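Local atomic coordinates of lithostathine-1-alpha (PDB entry 1QDD), a protein that might inhibit spontaneous calcium carbonate precipitation, and may take part in pancreas and brain regeneration as a secreted C-type lectin-like protein. Residues Y26-D31 with S69-F74; D73-I78 with D134-V139. The protein carries 1 engineered substitution. All coordinates share one frame; numbering follows the deposited sequence.

Overall arrangement
Contacts 1 and 2 lie side by side, their centres about 8 Å apart, and share Asp73 and Phe74, where the loop after helix 56-68 runs into strand 75-78. Asp73 faces both ways: towards Glu30 and Phe28 in contact 1, and onto Ser137 in contact 2. The strands of the two contacts also meet in one sheet, in which 24-33 and 136-143 are antiparallel neighbours; Asn29 N lies 2.9 Å from Phe138 O, probably a hydrogen bond, and Phe28 CE2 packs 3.5 Å from Ser137 OG. The glycan on Thr5 lies against Glu2, Ala3, Glu6 and Pro8 of the N-terminal tail, none of which belongs to either contact.

Contact 1: residues Y26-D31 with S69-F74; sequences YYFNED and SGTDDF
The hydroxyl of Thr71 is gripped by two groups, for OG1 donates to Glu30 OE2 at 2.8 Å while it accepts from Asp73 N at 3.1 Å. The second bond closes an ST turn, which fixes the rotation of the threonine; its OG1 stands anti to the backbone N (chi1 -169°), beside the carbonyl carbon. Glu30 OE2 is met on its anti side, 21° out of the carboxylate plane, as the glutamate chain, extended beyond CG, slides past Thr71 in the opposite direction. A water also donates to Glu30 OE2 at 3.2 Å and accepts from Asp72 N, tying the same carboxylate oxygen to the backbone of the loop.

Asp73 brings a second carboxylate close, with Glu30 OE2 4.5 Å from Asp73 OD2. The salt bridge from Asp73 OD2 to Arg32 probably offsets part of this like-charge pressure. Deeper in the contact, the far end of the Phe28 ring meets the loop, its side chain crossing that of Thr71 at about a right angle. Its CE1 comes within 3.6 Å of Ser69 OG and 3.8 Å of Thr71 CB, both approached obliquely, whereas Asp73 OD1 lies at the ring edge near CZ. Ser69 OG is engaged besides by Ile66 O, and it accepts from Thr71 N at 3.1 Å in another ST turn, so two such turns follow one another along the loop. Gly70, within the first of them, has positive phi where the chain leaves helical geometry.

This surface contact lays the loop leaving helix 56-68 against strand 24-33 of the C-type lectin fold. Phe28 also touches Ser137 of strand 136-143, and Thr71 packs back on Ile66 of the helix.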
ATOM      1  N   TYR A  26      -3.453  -5.658  -7.291  1.00  9.24           N
ATOM      2  CA  TYR A  26      -3.734  -4.893  -6.079  1.00  9.10           C
ATOM      3  C   TYR A  26      -5.106  -5.189  -5.490  1.00  8.85           C
ATOM      4  O   TYR A  26      -6.035  -5.455  -6.270  1.00 10.34           O
ATOM      5  CB  TYR A  26      -3.719  -3.397  -6.455  1.00  9.20           C
ATOM      6  CG  TYR A  26      -2.457  -2.788  -7.000  1.00  8.35           C
ATOM      7  CD1 TYR A  26      -2.026  -3.071  -8.304  1.00  9.32           C
ATOM      8  CD2 TYR A  26      -1.687  -1.886  -6.265  1.00  9.04           C
ATOM      9  CE1 TYR A  26      -0.878  -2.527  -8.836  1.00  9.22           C
ATOM     10  CE2 TYR A  26      -0.536  -1.329  -6.799  1.00  9.37           C
ATOM     11  CZ  TYR A  26      -0.141  -1.645  -8.075  1.00  8.66           C
ATOM     12  OH  TYR A  26       0.995  -1.108  -8.654  1.00 11.29           O
ATOM     13  N   TYR A  27      -5.278  -5.052  -4.180  1.00  9.12           N
ATOM     14  CA  TYR A  27      -6.615  -5.181  -3.599  1.00  9.13           C
ATOM     15  C   TYR A  27      -6.695  -4.438  -2.271  1.00  9.24           C
ATOM     16  O   TYR A  27      -5.718  -4.305  -1.538  1.00  9.67           O
ATOM     17  CB  TYR A  27      -7.078  -6.622  -3.390  1.00 10.55           C
ATOM     18  CG  TYR A  27      -6.188  -7.483  -2.534  1.00 10.50           C
ATOM     19  CD1 TYR A  27      -6.411  -7.623  -1.178  1.00 12.30           C
ATOM     20  CD2 TYR A  27      -5.094  -8.149  -3.072  1.00 11.84           C
ATOM     21  CE1 TYR A  27      -5.585  -8.400  -0.378  1.00 12.40           C
ATOM     22  CE2 TYR A  27      -4.269  -8.939  -2.300  1.00 12.09           C
ATOM     23  CZ  TYR A  27      -4.526  -9.067  -0.957  1.00 12.45           C
ATOM     24  OH  TYR A  27      -3.702  -9.857  -0.175  1.00 14.17           O
ATOM     25  N   PHE A  28      -7.889  -3.943  -1.952  1.00  8.72           N
ATOM     26  CA  PHE A  28      -8.222  -3.265  -0.711  1.00  9.00           C
ATOM     27  C   PHE A  28      -8.890  -4.263   0.239  1.00  9.02           C
ATOM     28  O   PHE A  28      -9.822  -4.987  -0.173  1.00 11.93           O
ATOM     29  CB  PHE A  28      -9.159  -2.082  -0.975  1.00  9.93           C
ATOM     30  CG  PHE A  28      -9.722  -1.425   0.260  1.00 10.13           C
ATOM     31  CD1 PHE A  28     -11.080  -1.524   0.537  1.00 11.34           C
ATOM     32  CD2 PHE A  28      -8.927  -0.723   1.143  1.00 10.78           C
ATOM     33  CE1 PHE A  28     -11.627  -0.933   1.664  1.00 12.35           C
ATOM     34  CE2 PHE A  28      -9.463  -0.133   2.265  1.00 10.47           C
ATOM     35  CZ  PHE A  28     -10.814  -0.234   2.534  1.00 11.10           C
ATOM     36  N   ASN A  29      -8.424  -4.421   1.452  1.00  8.16           N
ATOM     37  CA  ASN A  29      -8.979  -5.308   2.478  1.00  8.29           C
ATOM     38  C   ASN A  29      -9.530  -4.450   3.616  1.00  8.64           C
ATOM     39  O   ASN A  29      -8.775  -3.700   4.251  1.00  9.29           O
ATOM     40  CB  ASN A  29      -7.889  -6.262   2.971  1.00  9.27           C
ATOM     41  CG  ASN A  29      -8.358  -7.405   3.833  1.00 11.33           C
ATOM     42  OD1 ASN A  29      -7.707  -8.469   3.982  1.00 14.37           O
ATOM     43  ND2 ASN A  29      -9.491  -7.252   4.478  1.00 10.45           N
ATOM     44  N   GLU A  30     -10.829  -4.538   3.904  1.00  9.33           N
ATOM     45  CA  GLU A  30     -11.479  -3.744   4.944  1.00 11.62           C
ATOM     46  C   GLU A  30     -11.294  -4.258   6.352  1.00 12.71           C
ATOM     47  O   GLU A  30     -11.795  -3.645   7.327  1.00 16.02           O
ATOM     48  CB  GLU A  30     -12.963  -3.506   4.592  1.00 13.26           C
ATOM     49  CG  GLU A  30     -13.498  -2.169   5.113  1.00 16.10           C
ATOM     50  CD  GLU A  30     -14.901  -1.881   4.624  1.00 17.34           C
ATOM     51  OE1 GLU A  30     -15.809  -2.674   4.943  1.00 18.48           O
ATOM     52  OE2 GLU A  30     -15.103  -0.867   3.925  1.00 18.79           O
ATOM     53  N   ASP A  31     -10.508  -5.278   6.598  1.00 12.85           N
ATOM     54  CA  ASP A  31     -10.145  -5.763   7.920  1.00 13.62           C
ATOM     55  C   ASP A  31      -9.251  -4.763   8.646  1.00 14.69           C
ATOM     56  O   ASP A  31      -8.269  -4.297   8.038  1.00 16.82           O
ATOM     57  CB  ASP A  31      -9.357  -7.054   7.730  1.00 14.00           C
ATOM     58  CG  ASP A  31      -9.000  -7.766   9.016  1.00 15.99           C
ATOM     59  OD1 ASP A  31      -9.618  -7.505  10.061  1.00 18.27           O
ATOM     60  OD2 ASP A  31      -8.081  -8.609   8.931  1.00 16.84           O
ATOM     61  N   SER A  69     -14.406   0.906  -3.874  1.00  9.79           N
ATOM     62  CA  SER A  69     -14.881  -0.066  -2.913  1.00  9.56           C
ATOM     63  C   SER A  69     -16.134   0.410  -2.183  1.00  9.77           C
ATOM     64  O   SER A  69     -16.820  -0.440  -1.591  1.00 10.62           O
ATOM     65  CB  SER A  69     -13.817  -0.396  -1.855  1.00  9.50           C
ATOM     66  OG  SER A  69     -13.715   0.633  -0.886  1.00  9.11           O
ATOM     67  N   GLY A  70     -16.391   1.707  -2.110  1.00  9.76           N
ATOM     68  CA  GLY A  70     -17.498   2.228  -1.330  1.00 10.65           C
ATOM     69  C   GLY A  70     -17.212   2.354   0.142  1.00 11.29           C
ATOM     70  O   GLY A  70     -18.140   2.688   0.898  1.00 12.33           O
ATOM     71  N   THR A  71     -15.989   2.130   0.627  1.00  9.32           N
ATOM     72  CA  THR A  71     -15.677   2.218   2.044  1.00  8.65           C
ATOM     73  C   THR A  71     -16.000   3.578   2.661  1.00  8.96           C
ATOM     74  O   THR A  71     -15.835   4.608   2.014  1.00 10.50           O
ATOM     75  CB  THR A  71     -14.195   1.843   2.306  1.00  9.66           C
ATOM     76  OG1 THR A  71     -13.996   1.687   3.719  1.00 10.39           O
ATOM     77  CG2 THR A  71     -13.179   2.843   1.787  1.00 10.17           C
ATOM     78  N   ASP A  72     -16.369   3.559   3.939  1.00  9.17           N
ATOM     79  CA  ASP A  72     -16.517   4.740   4.768  1.00 10.14           C
ATOM     80  C   ASP A  72     -15.302   4.982   5.662  1.00 10.49           C
ATOM     81  O   ASP A  72     -15.298   5.904   6.491  1.00 11.49           O
ATOM     82  CB  ASP A  72     -17.782   4.652   5.641  1.00 12.30           C
ATOM     83  CG  ASP A  72     -19.061   4.697   4.811  1.00 13.55           C
ATOM     84  OD1 ASP A  72     -19.865   3.742   4.942  1.00 15.70           O
ATOM     85  OD2 ASP A  72     -19.185   5.638   3.998  1.00 13.59           O
ATOM     86  N   ASP A  73     -14.220   4.221   5.486  1.00  9.21           N
ATOM     87  CA  ASP A  73     -13.018   4.374   6.297  1.00  9.43           C
ATOM     88  C   ASP A  73     -12.303   5.710   6.122  1.00  9.21           C
ATOM     89  O   ASP A  73     -12.321   6.289   5.046  1.00 11.09           O
ATOM     90  CB  ASP A  73     -12.046   3.222   6.000  1.00 11.45           C
ATOM     91  CG  ASP A  73     -12.460   1.896   6.586  1.00 13.22           C
ATOM     92  OD1 ASP A  73     -11.682   0.916   6.438  1.00 15.23           O
ATOM     93  OD2 ASP A  73     -13.536   1.764   7.204  1.00 14.32           O
ATOM     94  N   PHE A  74     -11.668   6.180   7.192  1.00  9.89           N
ATOM     95  CA  PHE A  74     -10.929   7.436   7.174  1.00  9.40           C
ATOM     96  C   PHE A  74      -9.441   7.253   6.889  1.00  8.83           C
ATOM     97  O   PHE A  74      -8.831   8.207   6.400  1.00 10.11           O
ATOM     98  CB  PHE A  74     -11.101   8.159   8.528  1.00 11.47           C
ATOM     99  CG  PHE A  74     -12.532   8.524   8.834  1.00 13.99           C
ATOM    100  CD1 PHE A  74     -13.253   7.826   9.781  1.00 16.57           C
ATOM    101  CD2 PHE A  74     -13.114   9.599   8.191  1.00 15.71           C
ATOM    102  CE1 PHE A  74     -14.570   8.175  10.063  1.00 17.87           C
ATOM    103  CE2 PHE A  74     -14.434   9.945   8.455  1.00 17.00           C
ATOM    104  CZ  PHE A  74     -15.143   9.222   9.386  1.00 17.36           C
TER
HETATM  105  O   HOH W   1     -16.636   1.255   5.720  1.00 28.76           O

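Contact 2: residues D73-I78 with D134-V139; sequences DFNVWI and DKFSFV
Strands 75-78 and 136-139 run parallel in sense but splay by 46°, with their axes 4.5 Å apart at closest approach, and a nearly straight hydrogen bond from Trp77 N to Ser137 O, 2.9 Å long, joins them beside the Trp77-Phe138 bridge. Beside it Phe136 packs on Trp77. Phe136 turns an edge, led by CD2, onto the face of Trp77; the centroid of the six-membered indole ring is 4.9 Å from that of Phe136, and the planes meet at 52° in an edge-to-face pair. The CB of Phe136 continues the cover, sitting 3.9 Å from the centroid of the indole five-membered ring as a CH-pi contact.

Phe136 is itself sandwiched: Asn75 CB stands 3.5 Å from its ring centroid, almost on the normal, and Asp134 CB covers the opposite face nearer the rim. The amide of Asn75 also lies over its face of the ring, the two planes 20° apart, and its OD1 is hydrogen-bonded to the Ser117 hydroxyl. In C-type lectin-like domains this tryptophan opens the WIGL signature, here Trp77 and Ile78 with the two residues that follow, and its indole is a core element of the fold. NE1 is bound by Glu33 O, and Asp134 O lies in the ring plane at the indole edge, 3.3 Å from CZ2.

On the other face of the sheet, Val76 packs CG1 against Val139 CG2, while its CG2 touches the Ser137 hydroxyl. With OG set between its own backbone N and carbonyl carbon (chi1 55°), Ser137 donates to the anti lone pair of Asp73 OD1 at 2.7 Å. A water bridges the strands alongside, giving a 2.7 Å hydrogen bond to Asn75 O and accepting one from Ser137 N.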
ATOM      1  N   ASP A  73     -14.220   4.221   5.486  1.00  9.21           N
ATOM      2  CA  ASP A  73     -13.018   4.374   6.297  1.00  9.43           C
ATOM      3  C   ASP A  73     -12.303   5.710   6.122  1.00  9.21           C
ATOM      4  O   ASP A  73     -12.321   6.289   5.046  1.00 11.09           O
ATOM      5  CB  ASP A  73     -12.046   3.222   6.000  1.00 11.45           C
ATOM      6  CG  ASP A  73     -12.460   1.896   6.586  1.00 13.22           C
ATOM      7  OD1 ASP A  73     -11.682   0.916   6.438  1.00 15.23           O
ATOM      8  OD2 ASP A  73     -13.536   1.764   7.204  1.00 14.32           O
ATOM      9  N   PHE A  74     -11.668   6.180   7.192  1.00  9.89           N
ATOM     10  CA  PHE A  74     -10.929   7.436   7.174  1.00  9.40           C
ATOM     11  C   PHE A  74      -9.441   7.253   6.889  1.00  8.83           C
ATOM     12  O   PHE A  74      -8.831   8.207   6.400  1.00 10.11           O
ATOM     13  CB  PHE A  74     -11.101   8.159   8.528  1.00 11.47           C
ATOM     14  CG  PHE A  74     -12.532   8.524   8.834  1.00 13.99           C
ATOM     15  CD1 PHE A  74     -13.253   7.826   9.781  1.00 16.57           C
ATOM     16  CD2 PHE A  74     -13.114   9.599   8.191  1.00 15.71           C
ATOM     17  CE1 PHE A  74     -14.570   8.175  10.063  1.00 17.87           C
ATOM     18  CE2 PHE A  74     -14.434   9.945   8.455  1.00 17.00           C
ATOM     19  CZ  PHE A  74     -15.143   9.222   9.386  1.00 17.36           C
ATOM     20  N   ASN A  75      -8.859   6.143   7.295  1.00  9.00           N
ATOM     21  CA  ASN A  75      -7.423   5.884   7.189  1.00  9.04           C
ATOM     22  C   ASN A  75      -7.157   4.497   6.629  1.00  8.56           C
ATOM     23  O   ASN A  75      -7.819   3.537   7.015  1.00 10.20           O
ATOM     24  CB  ASN A  75      -6.724   5.936   8.554  1.00 11.61           C
ATOM     25  CG  ASN A  75      -6.599   7.339   9.097  1.00 13.63           C
ATOM     26  OD1 ASN A  75      -5.749   8.110   8.679  1.00 16.65           O
ATOM     27  ND2 ASN A  75      -7.536   7.684   9.976  1.00 15.51           N
ATOM     28  N   VAL A  76      -6.244   4.385   5.664  1.00  7.31           N
ATOM     29  CA  VAL A  76      -5.900   3.120   5.017  1.00  7.66           C
ATOM     30  C   VAL A  76      -4.381   2.935   5.030  1.00  6.97           C
ATOM     31  O   VAL A  76      -3.664   3.831   4.552  1.00  7.71           O
ATOM     32  CB  VAL A  76      -6.431   3.041   3.572  1.00  7.34           C
ATOM     33  CG1 VAL A  76      -6.060   1.726   2.899  1.00  8.95           C
ATOM     34  CG2 VAL A  76      -7.950   3.228   3.533  1.00  9.19           C
ATOM     35  N   TRP A  77      -3.865   1.821   5.502  1.00  6.71           N
ATOM     36  CA  TRP A  77      -2.408   1.622   5.531  1.00  6.68           C
ATOM     37  C   TRP A  77      -1.756   1.433   4.158  1.00  7.02           C
ATOM     38  O   TRP A  77      -2.287   0.774   3.262  1.00  8.18           O
ATOM     39  CB  TRP A  77      -2.079   0.348   6.318  1.00  8.20           C
ATOM     40  CG  TRP A  77      -2.217   0.256   7.796  1.00  8.71           C
ATOM     41  CD1 TRP A  77      -2.877  -0.722   8.489  1.00  8.99           C
ATOM     42  CD2 TRP A  77      -1.662   1.132   8.784  1.00  8.52           C
ATOM     43  NE1 TRP A  77      -2.765  -0.504   9.838  1.00  9.47           N
ATOM     44  CE2 TRP A  77      -2.028   0.632  10.050  1.00  9.02           C
ATOM     45  CE3 TRP A  77      -0.900   2.305   8.715  1.00  9.01           C
ATOM     46  CZ2 TRP A  77      -1.643   1.259  11.237  1.00 10.61           C
ATOM     47  CZ3 TRP A  77      -0.508   2.909   9.899  1.00  9.34           C
ATOM     48  CH2 TRP A  77      -0.894   2.390  11.143  1.00 10.40           C
ATOM     49  N   ILE A  78      -0.555   2.007   4.049  1.00  7.18           N
ATOM     50  CA  ILE A  78       0.378   1.778   2.945  1.00  7.13           C
ATOM     51  C   ILE A  78       1.686   1.282   3.580  1.00  7.10           C
ATOM     52  O   ILE A  78       1.858   1.323   4.795  1.00  7.75           O
ATOM     53  CB  ILE A  78       0.567   2.938   1.983  1.00  8.37           C
ATOM     54  CG1 ILE A  78       1.179   4.165   2.670  1.00  9.26           C
ATOM     55  CG2 ILE A  78      -0.763   3.301   1.321  1.00 10.58           C
ATOM     56  CD1 ILE A  78       1.540   5.296   1.720  1.00 11.04           C
ATOM     57  N   ASP A 134      -2.148   1.426  15.663  1.00 13.61           N
ATOM     58  CA  ASP A 134      -3.520   1.687  15.235  1.00 13.85           C
ATOM     59  C   ASP A 134      -4.027   0.542  14.358  1.00 12.88           C
ATOM     60  O   ASP A 134      -3.226  -0.176  13.744  1.00 13.60           O
ATOM     61  CB  ASP A 134      -3.635   3.001  14.467  1.00 14.93           C
ATOM     62  CG  ASP A 134      -3.598   4.254  15.316  1.00 17.08           C
ATOM     63  OD1 ASP A 134      -3.532   4.157  16.553  1.00 19.04           O
ATOM     64  OD2 ASP A 134      -3.645   5.333  14.682  1.00 18.81           O
ATOM     65  N   LYS A 135      -5.333   0.325  14.324  1.00 12.49           N
ATOM     66  CA  LYS A 135      -5.951  -0.756  13.556  1.00 12.17           C
ATOM     67  C   LYS A 135      -6.779  -0.212  12.409  1.00 11.19           C
ATOM     68  O   LYS A 135      -7.849   0.392  12.602  1.00 12.16           O
ATOM     69  CB  LYS A 135      -6.775  -1.674  14.482  1.00 14.85           C
ATOM     70  CG  LYS A 135      -5.898  -2.388  15.503  1.00 18.62           C
ATOM     71  CD  LYS A 135      -6.658  -3.038  16.641  1.00 21.69           C
ATOM     72  CE  LYS A 135      -5.691  -3.469  17.740  1.00 23.37           C
ATOM     73  NZ  LYS A 135      -6.365  -4.255  18.804  1.00 25.68           N
ATOM     74  N   PHE A 136      -6.248  -0.318  11.192  1.00  9.89           N
ATOM     75  CA  PHE A 136      -6.836   0.213   9.978  1.00  9.28           C
ATOM     76  C   PHE A 136      -6.940  -0.840   8.873  1.00  7.87           C
ATOM     77  O   PHE A 136      -6.284  -1.886   8.883  1.00  9.06           O
ATOM     78  CB  PHE A 136      -5.949   1.358   9.429  1.00  9.82           C
ATOM     79  CG  PHE A 136      -5.793   2.589  10.270  1.00 10.36           C
ATOM     80  CD1 PHE A 136      -6.807   3.081  11.077  1.00 11.45           C
ATOM     81  CD2 PHE A 136      -4.607   3.314  10.224  1.00 11.64           C
ATOM     82  CE1 PHE A 136      -6.641   4.219  11.839  1.00 13.14           C
ATOM     83  CE2 PHE A 136      -4.449   4.469  10.973  1.00 12.99           C
ATOM     84  CZ  PHE A 136      -5.465   4.928  11.782  1.00 13.53           C
ATOM     85  N   SER A 137      -7.783  -0.536   7.872  1.00  7.94           N
ATOM     86  CA  SER A 137      -7.863  -1.307   6.633  1.00  7.83           C
ATOM     87  C   SER A 137      -6.586  -1.052   5.820  1.00  7.08           C
ATOM     88  O   SER A 137      -5.744  -0.217   6.205  1.00  8.11           O
ATOM     89  CB  SER A 137      -9.097  -0.889   5.855  1.00  7.76           C
ATOM     90  OG  SER A 137      -9.076   0.517   5.656  1.00  9.91           O
ATOM     91  N   PHE A 138      -6.382  -1.757   4.715  1.00  6.90           N
ATOM     92  CA  PHE A 138      -5.089  -1.728   4.016  1.00  7.26           C
ATOM     93  C   PHE A 138      -5.169  -2.159   2.573  1.00  7.98           C
ATOM     94  O   PHE A 138      -6.137  -2.804   2.133  1.00  8.71           O
ATOM     95  CB  PHE A 138      -4.087  -2.631   4.778  1.00  8.28           C
ATOM     96  CG  PHE A 138      -4.492  -4.052   5.029  1.00  9.13           C
ATOM     97  CD1 PHE A 138      -4.071  -5.081   4.201  1.00  9.89           C
ATOM     98  CD2 PHE A 138      -5.250  -4.386   6.149  1.00  9.64           C
ATOM     99  CE1 PHE A 138      -4.385  -6.395   4.479  1.00 10.60           C
ATOM    100  CE2 PHE A 138      -5.558  -5.700   6.417  1.00 10.32           C
ATOM    101  CZ  PHE A 138      -5.135  -6.713   5.593  1.00 11.01           C
ATOM    102  N   VAL A 139      -4.158  -1.809   1.784  1.00  7.27           N
ATOM    103  CA  VAL A 139      -4.040  -2.206   0.387  1.00  7.32           C
ATOM    104  C   VAL A 139      -2.777  -3.065   0.220  1.00  6.94           C
ATOM    105  O   VAL A 139      -1.700  -2.672   0.672  1.00  8.53           O
ATOM    106  CB  VAL A 139      -3.958  -1.014  -0.584  1.00  8.12           C
ATOM    107  CG1 VAL A 139      -3.730  -1.437  -2.034  1.00  9.56           C
ATOM    108  CG2 VAL A 139      -5.211  -0.143  -0.516  1.00 10.29           C
TER
HETATM  109  O   HOH W   2      -9.453   2.152   8.720  1.00 13.79           O